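Local coordinates for protein Cg9734-pa (Drosophila melanogaster, PDB 2BK9) that binds heme in a globin fold, with the iron hexacoordinated by two axial histidines, and probably carries oxygen, at residues Q108-I113 / H137-I142; K11-P16 / A129-L134; L28-N33 / I113-T118. The protein carries 1 engineered substitution. All coordinates share one frame; numbering follows the deposited sequence.

Overall arrangement
From the N terminus, helix 3-17 first meets helix 125-143 in interaction 2, closing a loop that spans most of the protein. Interaction 3 is nested inside it, joining helix 20-34 to helix 103-120. The latter also carries the first segment of interaction 1, which packs it against helix 125-143 and shares Ile-113 with interaction 3. Interaction 1 therefore crosses both others along the chain. Interactions 1 and 3 each reach the heme, whereas interaction 2 lies farther out. Leu-117, packed on Trp-13 and Trp-131, links interactions 2 and 3. The chain thus illustrates how contacts distant in sequence stitch the helices of a globin round its heme.

Interaction 1: Q108-I113 / H137-I142; sequences QLKGVI and HVYAII. With HEM (protoporphyrin IX containing Fe), chain B.
With CG trans to the backbone N (chi1 -177°) and the remaining chain extended, Lys-110 lies along the ring of Tyr-139, whose chi1 of -91° departs from a staggered value. The two side chains run past each other in opposite directions. Lys-110 CD sits over one ring face, 4.1 Å from the centroid of Tyr-139 and 27° from the ring normal, a CH-pi contact; nearer the backbone, Lys-110 CB closes to 3.5 Å from Tyr-139 CE2. On the opposite face, Ile-142 CD1 lies 4.0 Å above the Tyr-139 ring plane, toward the rim, so the ring is sandwiched between aliphatic groups of both helices. Its hydroxyl comes within 3.4 Å of Lys-110 N, but the angle is too poor for a hydrogen bond; OH is bonded instead to the carbonyl oxygen of Tyr-106, one turn earlier on helix 103-120. Next to Lys-110 in sequence, Leu-109 turns to the heme, and Leu-109 CD2 lies 3.6 Å from the heme vinyl carbon CAB. This is the pairing of the last two long helices, G and H, in the globin fold. Each long side chain has its polar end satisfied by the opposite helix, Tyr-139 by Tyr-106 and Lys-110 NZ by a salt bridge to Asp-136. The lysine thus serves as an aliphatic cover for the aromatic face while its charge is probably offset by Asp-136 of the opposite helix.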
loop_
_atom_site.group_PDB
_atom_site.type_symbol
_atom_site.label_atom_id
_atom_site.label_comp_id
_atom_site.label_asym_id
_atom_site.label_seq_id
_atom_site.Cartn_x
_atom_site.Cartn_y
_atom_site.Cartn_z
ATOM N N GLN A 108 8.890 -2.072 -4.849
ATOM C CA GLN A 108 8.345 -3.340 -5.290
ATOM C C GLN A 108 6.842 -3.415 -4.968
ATOM O O GLN A 108 6.015 -3.756 -5.815
ATOM C CB GLN A 108 9.115 -4.503 -4.626
ATOM C CG GLN A 108 10.485 -4.716 -5.200
ATOM C CD GLN A 108 11.329 -5.667 -4.372
ATOM O OE1 GLN A 108 11.012 -5.960 -3.223
ATOM N NE2 GLN A 108 12.410 -6.152 -4.952
ATOM N N LEU A 109 6.470 -3.072 -3.737
ATOM C CA LEU A 109 5.082 -3.110 -3.346
ATOM C C LEU A 109 4.264 -2.076 -4.105
ATOM O O LEU A 109 3.104 -2.324 -4.435
ATOM C CB LEU A 109 4.953 -2.898 -1.823
ATOM C CG LEU A 109 3.538 -3.083 -1.283
ATOM C CD1 LEU A 109 3.024 -4.479 -1.414
ATOM C CD2 LEU A 109 3.439 -2.644 0.161
ATOM N N LYS A 110 4.864 -0.933 -4.362
ATOM C CA LYS A 110 4.155 0.174 -5.019
ATOM C C LYS A 110 3.581 -0.260 -6.363
ATOM O O LYS A 110 2.411 -0.016 -6.683
ATOM C CB LYS A 110 5.115 1.348 -5.233
ATOM C CG LYS A 110 4.572 2.605 -5.833
ATOM C CD LYS A 110 5.751 3.625 -6.067
ATOM C CE LYS A 110 5.333 5.067 -6.169
ATOM N NZ LYS A 110 6.498 5.815 -6.729
ATOM N N GLY A 111 4.413 -0.886 -7.190
ATOM C CA GLY A 111 3.958 -1.286 -8.479
ATOM C C GLY A 111 2.883 -2.332 -8.402
ATOM O O GLY A 111 1.959 -2.352 -9.193
ATOM N N VAL A 112 2.961 -3.193 -7.401
ATOM C CA VAL A 112 1.967 -4.252 -7.209
ATOM C C VAL A 112 0.652 -3.671 -6.743
ATOM O O VAL A 112 -0.397 -4.073 -7.238
ATOM C CB VAL A 112 2.501 -5.253 -6.227
ATOM C CG1 VAL A 112 1.411 -6.106 -5.690
ATOM C CG2 VAL A 112 3.686 -6.053 -6.819
ATOM N N ILE A 113 0.666 -2.705 -5.837
ATOM C CA ILE A 113 -0.579 -2.043 -5.417
ATOM C C ILE A 113 -1.267 -1.416 -6.614
ATOM O O ILE A 113 -2.461 -1.588 -6.830
ATOM C CB ILE A 113 -0.274 -0.968 -4.348
ATOM C CG1 ILE A 113 0.166 -1.641 -3.046
ATOM C CG2 ILE A 113 -1.490 -0.079 -4.121
ATOM C CD1 ILE A 113 0.741 -0.649 -2.068
ATOM N N HIS A 137 2.660 10.503 -3.606
ATOM C CA HIS A 137 2.627 11.425 -2.487
ATOM C C HIS A 137 2.921 10.740 -1.199
ATOM O O HIS A 137 3.767 11.169 -0.401
ATOM C CB HIS A 137 1.306 12.180 -2.418
ATOM C CG HIS A 137 1.275 13.189 -1.331
ATOM N ND1 HIS A 137 1.825 14.438 -1.477
ATOM C CD2 HIS A 137 0.881 13.092 -0.044
ATOM C CE1 HIS A 137 1.686 15.099 -0.344
ATOM N NE2 HIS A 137 1.134 14.301 0.554
ATOM N N VAL A 138 2.222 9.634 -0.953
ATOM C CA VAL A 138 2.438 8.966 0.314
ATOM C C VAL A 138 3.837 8.341 0.394
ATOM O O VAL A 138 4.429 8.309 1.450
ATOM C CB VAL A 138 1.286 8.024 0.743
ATOM C CG1 VAL A 138 -0.022 8.770 0.728
ATOM C CG2 VAL A 138 1.218 6.862 -0.081
ATOM N N TYR A 139 4.359 7.884 -0.725
ATOM C CA TYR A 139 5.751 7.371 -0.765
ATOM C C TYR A 139 6.757 8.466 -0.474
ATOM O O TYR A 139 7.797 8.188 0.151
ATOM C CB TYR A 139 6.042 6.693 -2.098
ATOM C CG TYR A 139 5.745 5.231 -2.042
ATOM C CD1 TYR A 139 4.537 4.717 -1.552
ATOM C CD2 TYR A 139 6.677 4.307 -2.446
ATOM C CE1 TYR A 139 4.261 3.377 -1.467
ATOM C CE2 TYR A 139 6.396 2.920 -2.350
ATOM C CZ TYR A 139 5.208 2.483 -1.812
ATOM O OH TYR A 139 4.912 1.147 -1.697
ATOM N N ALA A 140 6.492 9.700 -0.902
ATOM C CA ALA A 140 7.357 10.827 -0.520
ATOM C C ALA A 140 7.437 10.931 0.992
ATOM O O ALA A 140 8.502 11.183 1.536
ATOM N N ILE A 141 6.308 10.725 1.672
ATOM C CA ILE A 141 6.264 10.803 3.097
ATOM C C ILE A 141 7.091 9.676 3.727
ATOM O O ILE A 141 7.917 9.901 4.638
ATOM C CB ILE A 141 4.830 10.785 3.614
ATOM C CG1 ILE A 141 4.009 11.972 3.095
ATOM C CG2 ILE A 141 4.864 10.721 5.141
ATOM C CD1 ILE A 141 2.510 11.827 3.240
ATOM N N ILE A 142 6.897 8.445 3.255
ATOM C CA ILE A 142 7.678 7.333 3.768
ATOM C C ILE A 142 9.159 7.629 3.613
ATOM O O ILE A 142 9.996 7.408 4.502
ATOM C CB ILE A 142 7.328 6.014 3.017
ATOM C CG1 ILE A 142 5.839 5.645 3.207
ATOM C CG2 ILE A 142 8.242 4.859 3.500
ATOM C CD1 ILE A 142 5.470 4.459 2.385
HETATM C CHA HEM B . 4.125 -4.688 9.933
HETATM C CHB HEM B . 1.561 -1.606 7.277
HETATM C CHC HEM B . 4.566 -2.384 3.664
HETATM C CHD HEM B . 6.834 -5.774 6.136
HETATM C C1A HEM B . 3.223 -3.736 9.535
HETATM C C2A HEM B . 2.283 -3.047 10.420
HETATM C C3A HEM B . 1.563 -2.160 9.695
HETATM C C4A HEM B . 2.021 -2.317 8.345
HETATM C CMA HEM B . 0.453 -1.171 10.101
HETATM C CAA HEM B . 2.187 -3.315 11.926
HETATM C CBA HEM B . 3.334 -2.633 12.672
HETATM C CGA HEM B . 3.226 -3.062 14.112
HETATM O O1A HEM B . 3.659 -4.202 14.455
HETATM O O2A HEM B . 2.721 -2.266 14.921
HETATM C C1B HEM B . 2.121 -1.583 6.022
HETATM C C2B HEM B . 1.716 -0.684 4.978
HETATM C C3B HEM B . 2.568 -0.905 3.959
HETATM C C4B HEM B . 3.530 -1.881 4.373
HETATM C CMB HEM B . 0.556 0.267 5.071
HETATM C CAB HEM B . 2.653 -0.198 2.661
HETATM C CBB HEM B . 1.634 0.301 1.987
HETATM C C1C HEM B . 5.455 -3.358 3.996
HETATM C C2C HEM B . 6.551 -3.865 3.177
HETATM C C3C HEM B . 7.148 -4.856 3.837
HETATM C C4C HEM B . 6.476 -4.971 5.106
HETATM C CMC HEM B . 6.917 -3.302 1.805
HETATM C CAC HEM B . 8.310 -5.660 3.318
HETATM C CBC HEM B . 8.622 -6.903 3.617
HETATM C C1D HEM B . 6.298 -5.806 7.381
HETATM C C2D HEM B . 6.777 -6.583 8.444
HETATM C C3D HEM B . 5.972 -6.281 9.577
HETATM C C4D HEM B . 5.043 -5.285 9.114
HETATM C CMD HEM B . 7.901 -7.601 8.377
HETATM C CAD HEM B . 6.122 -6.880 10.950
HETATM C CBD HEM B . 5.428 -8.202 11.061
HETATM C CGD HEM B . 5.574 -8.847 12.403
HETATM O O1D HEM B . 5.170 -10.024 12.559
HETATM O O2D HEM B . 6.094 -8.187 13.342
HETATM N NA HEM B . 3.063 -3.247 8.282
HETATM N NB HEM B . 3.244 -2.324 5.637
HETATM N NC HEM B . 5.437 -4.053 5.178
HETATM N ND HEM B . 5.255 -5.012 7.803
HETATM FE FE HEM B . 4.226 -3.686 6.738
#

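Interaction 2: K11-P16 / A129-L134; sequences KTWEIP and ATWAKL
Thr-12 OG1 is gripped from two directions: it accepts a hydrogen bond from Trp-131 NE1 (2.8 Å, N-H...O angle 154°) and is bonded to the carbonyl oxygen of Leu-8, a turn back on its own helix. Since a carbonyl can only accept, the hydroxyl gives its proton to the backbone while its oxygen receives the indole N-H. A chi1 of 57°, which sets OG1 between the backbone N and the carbonyl carbon, brings the hydroxyl almost exactly into the plane of the Trp-131 ring, at its edge. The benzo end of the same indole meets the next residue: Trp-131 CH2 comes within 3.6 Å of Trp-13 CE3, and also packs against Trp-13 CB at 3.9 Å. The two indoles meet obliquely, their planes inclined at 46° and their six-membered rings 5.9 Å apart between centroids. Trp-13 NE1 turns to another partner, Asp-70 OD1 on helix 56-75, while Leu-117 of helix 103-120 packs on both tryptophans. The contact is the A-to-H helix packing of the globin fold, made just before helix 3-17 kinks near Pro-16, while Lys-11 and Glu-14 of the same helix form a salt bridge away from the junction. Chemically, one hydroxyl relays a backbone carbonyl to a buried indole N-H, satisfying that donor and fixing the rotation of a ring whose remaining contacts are largely apolar.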
loop_
_atom_site.group_PDB
_atom_site.type_symbol
_atom_site.label_atom_id
_atom_site.label_comp_id
_atom_site.label_asym_id
_atom_site.label_seq_id
_atom_site.Cartn_x
_atom_site.Cartn_y
_atom_site.Cartn_z
ATOM N N LYS A 11 -14.459 7.079 -5.424
ATOM C CA LYS A 11 -15.447 6.226 -6.049
ATOM C C LYS A 11 -14.811 4.915 -6.544
ATOM O O LYS A 11 -15.394 3.862 -6.367
ATOM C CB LYS A 11 -16.137 6.934 -7.183
ATOM C CG LYS A 11 -17.029 8.112 -6.815
ATOM C CD LYS A 11 -18.075 7.815 -5.737
ATOM C CE LYS A 11 -19.058 6.744 -6.166
ATOM N NZ LYS A 11 -20.066 6.466 -5.131
ATOM N N THR A 12 -13.643 4.971 -7.170
ATOM C CA THR A 12 -13.011 3.735 -7.653
ATOM C C THR A 12 -12.512 2.863 -6.514
ATOM O O THR A 12 -12.497 1.641 -6.668
ATOM C CB THR A 12 -11.882 4.026 -8.659
ATOM O OG1 THR A 12 -10.885 4.887 -8.077
ATOM C CG2 THR A 12 -12.402 4.646 -9.939
ATOM N N TRP A 13 -12.169 3.445 -5.381
ATOM C CA TRP A 13 -11.744 2.675 -4.225
ATOM C C TRP A 13 -12.862 1.800 -3.658
ATOM O O TRP A 13 -12.571 0.774 -3.085
ATOM C CB TRP A 13 -11.263 3.651 -3.146
ATOM C CG TRP A 13 -10.837 3.064 -1.862
ATOM C CD1 TRP A 13 -11.341 3.377 -0.650
ATOM C CD2 TRP A 13 -9.768 2.151 -1.613
ATOM N NE1 TRP A 13 -10.649 2.717 0.336
ATOM C CE2 TRP A 13 -9.699 1.935 -0.220
ATOM C CE3 TRP A 13 -8.864 1.460 -2.424
ATOM C CZ2 TRP A 13 -8.735 1.102 0.343
ATOM C CZ3 TRP A 13 -7.955 0.617 -1.846
ATOM C CH2 TRP A 13 -7.883 0.457 -0.470
ATOM N N GLU A 14 -14.120 2.211 -3.858
ATOM C CA GLU A 14 -15.225 1.473 -3.286
ATOM C C GLU A 14 -15.174 0.004 -3.696
ATOM O O GLU A 14 -15.611 -0.846 -2.926
ATOM C CB GLU A 14 -16.582 2.066 -3.700
ATOM C CG GLU A 14 -16.809 3.442 -3.129
ATOM C CD GLU A 14 -18.120 4.056 -3.550
ATOM O OE1 GLU A 14 -18.950 3.394 -4.196
ATOM O OE2 GLU A 14 -18.349 5.232 -3.229
ATOM N N ILE A 15 -14.755 -0.303 -4.918
ATOM C CA ILE A 15 -14.771 -1.687 -5.395
ATOM C C ILE A 15 -13.755 -2.548 -4.622
ATOM O O ILE A 15 -14.151 -3.491 -3.943
ATOM C CB ILE A 15 -14.616 -1.721 -6.902
ATOM C CG1 ILE A 15 -15.873 -1.152 -7.533
ATOM C CG2 ILE A 15 -14.346 -3.127 -7.392
ATOM C CD1 ILE A 15 -15.764 -0.899 -9.024
ATOM N N PRO A 16 -12.448 -2.269 -4.663
ATOM C CA PRO A 16 -11.497 -3.154 -3.959
ATOM C C PRO A 16 -11.692 -3.108 -2.452
ATOM O O PRO A 16 -11.453 -4.121 -1.784
ATOM C CB PRO A 16 -10.120 -2.645 -4.387
ATOM C CG PRO A 16 -10.366 -1.239 -4.863
ATOM C CD PRO A 16 -11.733 -1.291 -5.495
ATOM N N ALA A 129 -3.228 7.055 -13.470
ATOM C CA ALA A 129 -2.309 8.113 -13.179
ATOM C C ALA A 129 -2.718 8.907 -11.958
ATOM O O ALA A 129 -1.865 9.308 -11.165
ATOM C CB ALA A 129 -2.153 9.018 -14.384
ATOM N N THR A 130 -4.004 9.118 -11.769
ATOM C CA THR A 130 -4.480 9.825 -10.586
ATOM C C THR A 130 -4.122 9.026 -9.327
ATOM O O THR A 130 -3.655 9.582 -8.355
ATOM C CB THR A 130 -5.988 10.056 -10.695
ATOM O OG1 THR A 130 -6.231 10.861 -11.864
ATOM C CG2 THR A 130 -6.549 10.738 -9.491
ATOM N N TRP A 131 -4.367 7.718 -9.379
ATOM C CA TRP A 131 -3.971 6.846 -8.285
ATOM C C TRP A 131 -2.457 6.894 -8.043
ATOM O O TRP A 131 -2.006 6.930 -6.897
ATOM C CB TRP A 131 -4.429 5.413 -8.528
ATOM C CG TRP A 131 -5.812 5.156 -8.071
ATOM C CD1 TRP A 131 -6.953 5.283 -8.794
ATOM C CD2 TRP A 131 -6.218 4.821 -6.760
ATOM N NE1 TRP A 131 -8.052 4.995 -8.017
ATOM C CE2 TRP A 131 -7.626 4.697 -6.768
ATOM C CE3 TRP A 131 -5.527 4.591 -5.572
ATOM C CZ2 TRP A 131 -8.327 4.350 -5.646
ATOM C CZ3 TRP A 131 -6.232 4.242 -4.455
ATOM C CH2 TRP A 131 -7.620 4.106 -4.509
ATOM N N ALA A 132 -1.663 6.862 -9.105
ATOM C CA ALA A 132 -0.223 6.917 -8.949
ATOM C C ALA A 132 0.206 8.226 -8.302
ATOM O O ALA A 132 1.200 8.227 -7.565
ATOM C CB ALA A 132 0.478 6.714 -10.252
ATOM N N LYS A 133 -0.504 9.320 -8.558
ATOM C CA LYS A 133 -0.196 10.578 -7.875
ATOM C C LYS A 133 -0.411 10.477 -6.364
ATOM O O LYS A 133 0.415 10.981 -5.585
ATOM C CB LYS A 133 -1.072 11.654 -8.462
ATOM C CG LYS A 133 -0.820 13.036 -8.003
ATOM C CD LYS A 133 -1.470 14.090 -8.882
ATOM C CE LYS A 133 -2.518 13.682 -9.849
ATOM N NZ LYS A 133 -2.128 13.687 -11.287
ATOM N N LEU A 134 -1.486 9.833 -5.939
ATOM C CA LEU A 134 -1.717 9.619 -4.532
ATOM C C LEU A 134 -0.624 8.747 -3.930
ATOM O O LEU A 134 -0.057 9.053 -2.893
ATOM C CB LEU A 134 -3.077 8.958 -4.276
ATOM C CG LEU A 134 -3.343 8.524 -2.830
ATOM C CD1 LEU A 134 -3.348 9.706 -1.896
ATOM C CD2 LEU A 134 -4.649 7.766 -2.761
#

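Interaction 3: L28-N33 / I113-T118; sequences LTQFFN and ILDVLT. With HEM (protoporphyrin IX containing Fe), chain B.
Gln-30 and Asp-115 meet crosswise, the plane of the amide standing 87° from that of the carboxylate. An extended glutamine chain, CG trans to the backbone N, carries Gln-30 NE2 across to Asp-115 OD2, forming a hydrogen bond of 2.9 Å with an N-H...O angle of 152°. The donor approaches OD2 on its anti side and 32° out of the carboxylate plane, so the bond is of ordinary length but not ideally directed. Val-116 CG2 packs alongside at 3.6 Å from Gln-30 NE2, and Val-112 also touches the glutamine. The other amide atom, OE1, accepts from Arg-34 NE, one turn along helix 20-34. Next in sequence, Phe-31 points elsewhere: Phe-31 CZ lies 3.7 Å from the heme methyl carbon CMC, placing helix 20-34 between the pocket and this surface contact. The pairing is that of helices B and G in the globin fold. The neutral amide stands between an arginine of its own helix and a carboxylate of the other; Arg-34 at OE1 would polarise it, probably making NE2 a better donor to the exposed carboxylate.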
loop_
_atom_site.group_PDB
_atom_site.type_symbol
_atom_site.label_atom_id
_atom_site.label_comp_id
_atom_site.label_asym_id
_atom_site.label_seq_id
_atom_site.Cartn_x
_atom_site.Cartn_y
_atom_site.Cartn_z
ATOM N N LEU A 28 -0.572 -8.764 -1.589
ATOM C CA LEU A 28 0.559 -9.359 -0.907
ATOM C C LEU A 28 1.038 -10.650 -1.553
ATOM O O LEU A 28 2.240 -10.890 -1.605
ATOM C CB LEU A 28 0.179 -9.439 0.568
ATOM C CG LEU A 28 1.256 -9.486 1.596
ATOM C CD1 LEU A 28 2.183 -8.281 1.546
ATOM C CD2 LEU A 28 0.682 -9.661 2.971
ATOM N N THR A 29 0.140 -11.473 -2.082
ATOM C CA THR A 29 0.621 -12.618 -2.841
ATOM C C THR A 29 1.447 -12.178 -4.056
ATOM O O THR A 29 2.463 -12.800 -4.344
ATOM C CB THR A 29 -0.459 -13.601 -3.282
ATOM O OG1 THR A 29 -1.403 -12.946 -4.128
ATOM C CG2 THR A 29 -1.142 -14.270 -2.111
ATOM N N GLN A 30 1.030 -11.117 -4.747
ATOM C CA GLN A 30 1.777 -10.682 -5.915
ATOM C C GLN A 30 3.155 -10.158 -5.504
ATOM O O GLN A 30 4.151 -10.405 -6.170
ATOM C CB GLN A 30 0.984 -9.626 -6.725
ATOM C CG GLN A 30 1.778 -9.117 -7.933
ATOM C CD GLN A 30 1.173 -8.042 -8.825
ATOM O OE1 GLN A 30 1.868 -7.535 -9.728
ATOM N NE2 GLN A 30 -0.094 -7.708 -8.665
ATOM N N PHE A 31 3.176 -9.407 -4.414
ATOM C CA PHE A 31 4.432 -8.913 -3.871
ATOM C C PHE A 31 5.412 -10.070 -3.634
ATOM O O PHE A 31 6.556 -10.012 -4.053
ATOM C CB PHE A 31 4.097 -8.159 -2.613
ATOM C CG PHE A 31 5.250 -7.557 -1.865
ATOM C CD1 PHE A 31 6.123 -6.640 -2.448
ATOM C CD2 PHE A 31 5.405 -7.837 -0.532
ATOM C CE1 PHE A 31 7.110 -6.034 -1.717
ATOM C CE2 PHE A 31 6.383 -7.205 0.210
ATOM C CZ PHE A 31 7.238 -6.303 -0.399
ATOM N N PHE A 32 4.939 -11.097 -2.952
ATOM C CA PHE A 32 5.830 -12.206 -2.620
ATOM C C PHE A 32 6.142 -13.105 -3.817
ATOM O O PHE A 32 7.208 -13.695 -3.871
ATOM C CB PHE A 32 5.275 -13.040 -1.477
ATOM C CG PHE A 32 5.130 -12.307 -0.198
ATOM C CD1 PHE A 32 6.176 -11.558 0.338
ATOM C CD2 PHE A 32 3.945 -12.375 0.526
ATOM C CE1 PHE A 32 5.997 -10.909 1.523
ATOM C CE2 PHE A 32 3.800 -11.728 1.729
ATOM C CZ PHE A 32 4.827 -11.031 2.234
ATOM N N ASN A 33 5.207 -13.216 -4.754
ATOM C CA ASN A 33 5.470 -14.000 -5.959
ATOM C C ASN A 33 6.547 -13.382 -6.804
ATOM O O ASN A 33 7.465 -14.062 -7.273
ATOM C CB ASN A 33 4.146 -14.103 -6.743
ATOM C CG ASN A 33 4.193 -15.063 -7.856
ATOM O OD1 ASN A 33 4.901 -16.061 -7.805
ATOM N ND2 ASN A 33 3.428 -14.767 -8.891
ATOM N N ILE A 113 0.666 -2.705 -5.837
ATOM C CA ILE A 113 -0.579 -2.043 -5.417
ATOM C C ILE A 113 -1.267 -1.416 -6.614
ATOM O O ILE A 113 -2.461 -1.588 -6.830
ATOM C CB ILE A 113 -0.274 -0.968 -4.348
ATOM C CG1 ILE A 113 0.166 -1.641 -3.046
ATOM C CG2 ILE A 113 -1.490 -0.079 -4.121
ATOM C CD1 ILE A 113 0.741 -0.649 -2.068
ATOM N N LEU A 114 -0.518 -0.663 -7.408
ATOM C CA LEU A 114 -1.119 -0.002 -8.560
ATOM C C LEU A 114 -1.646 -1.011 -9.576
ATOM O O LEU A 114 -2.719 -0.807 -10.145
ATOM C CB LEU A 114 -0.115 0.968 -9.178
ATOM C CG LEU A 114 0.121 2.229 -8.319
ATOM C CD1 LEU A 114 1.352 2.959 -8.805
ATOM C CD2 LEU A 114 -1.084 3.144 -8.312
ATOM N N ASP A 115 -0.944 -2.119 -9.751
ATOM C CA ASP A 115 -1.393 -3.168 -10.627
ATOM C C ASP A 115 -2.736 -3.756 -10.146
ATOM O O ASP A 115 -3.665 -3.949 -10.926
ATOM C CB ASP A 115 -0.317 -4.240 -10.688
ATOM C CG ASP A 115 -0.664 -5.349 -11.539
ATOM O OD1 ASP A 115 -0.533 -5.165 -12.772
ATOM O OD2 ASP A 115 -1.126 -6.435 -11.081
ATOM N N VAL A 116 -2.822 -4.062 -8.860
ATOM C CA VAL A 116 -4.016 -4.667 -8.319
ATOM C C VAL A 116 -5.202 -3.714 -8.449
ATOM O O VAL A 116 -6.286 -4.121 -8.837
ATOM C CB VAL A 116 -3.795 -5.116 -6.889
ATOM C CG1 VAL A 116 -5.133 -5.447 -6.185
ATOM C CG2 VAL A 116 -2.856 -6.309 -6.843
ATOM N N LEU A 117 -5.028 -2.447 -8.099
ATOM C CA LEU A 117 -6.105 -1.475 -8.138
ATOM C C LEU A 117 -6.562 -1.206 -9.569
ATOM O O LEU A 117 -7.763 -1.054 -9.827
ATOM C CB LEU A 117 -5.716 -0.209 -7.444
ATOM C CG LEU A 117 -5.425 -0.410 -5.945
ATOM C CD1 LEU A 117 -5.050 0.937 -5.338
ATOM C CD2 LEU A 117 -6.553 -1.064 -5.143
ATOM N N THR A 118 -5.602 -1.146 -10.494
ATOM C CA THR A 118 -5.919 -0.915 -11.872
ATOM C C THR A 118 -6.847 -2.007 -12.385
ATOM O O THR A 118 -7.836 -1.727 -13.056
ATOM C CB THR A 118 -4.619 -0.795 -12.688
ATOM O OG1 THR A 118 -3.958 0.413 -12.286
ATOM C CG2 THR A 118 -4.907 -0.658 -14.169
HETATM C CHA HEM B . 4.125 -4.688 9.933
HETATM C CHB HEM B . 1.561 -1.606 7.277
HETATM C CHC HEM B . 4.566 -2.384 3.664
HETATM C CHD HEM B . 6.834 -5.774 6.136
HETATM C C1A HEM B . 3.223 -3.736 9.535
HETATM C C2A HEM B . 2.283 -3.047 10.420
HETATM C C3A HEM B . 1.563 -2.160 9.695
HETATM C C4A HEM B . 2.021 -2.317 8.345
HETATM C CMA HEM B . 0.453 -1.171 10.101
HETATM C CAA HEM B . 2.187 -3.315 11.926
HETATM C CBA HEM B . 3.334 -2.633 12.672
HETATM C CGA HEM B . 3.226 -3.062 14.112
HETATM O O1A HEM B . 3.659 -4.202 14.455
HETATM O O2A HEM B . 2.721 -2.266 14.921
HETATM C C1B HEM B . 2.121 -1.583 6.022
HETATM C C2B HEM B . 1.716 -0.684 4.978
HETATM C C3B HEM B . 2.568 -0.905 3.959
HETATM C C4B HEM B . 3.530 -1.881 4.373
HETATM C CMB HEM B . 0.556 0.267 5.071
HETATM C CAB HEM B . 2.653 -0.198 2.661
HETATM C CBB HEM B . 1.634 0.301 1.987
HETATM C C1C HEM B . 5.455 -3.358 3.996
HETATM C C2C HEM B . 6.551 -3.865 3.177
HETATM C C3C HEM B . 7.148 -4.856 3.837
HETATM C C4C HEM B . 6.476 -4.971 5.106
HETATM C CMC HEM B . 6.917 -3.302 1.805
HETATM C CAC HEM B . 8.310 -5.660 3.318
HETATM C CBC HEM B . 8.622 -6.903 3.617
HETATM C C1D HEM B . 6.298 -5.806 7.381
HETATM C C2D HEM B . 6.777 -6.583 8.444
HETATM C C3D HEM B . 5.972 -6.281 9.577
HETATM C C4D HEM B . 5.043 -5.285 9.114
HETATM C CMD HEM B . 7.901 -7.601 8.377
HETATM C CAD HEM B . 6.122 -6.880 10.950
HETATM C CBD HEM B . 5.428 -8.202 11.061
HETATM C CGD HEM B . 5.574 -8.847 12.403
HETATM O O1D HEM B . 5.170 -10.024 12.559
HETATM O O2D HEM B . 6.094 -8.187 13.342
HETATM N NA HEM B . 3.063 -3.247 8.282
HETATM N NB HEM B . 3.244 -2.324 5.637
HETATM N NC HEM B . 5.437 -4.053 5.178
HETATM N ND HEM B . 5.255 -5.012 7.803
HETATM FE FE HEM B . 4.226 -3.686 6.738
#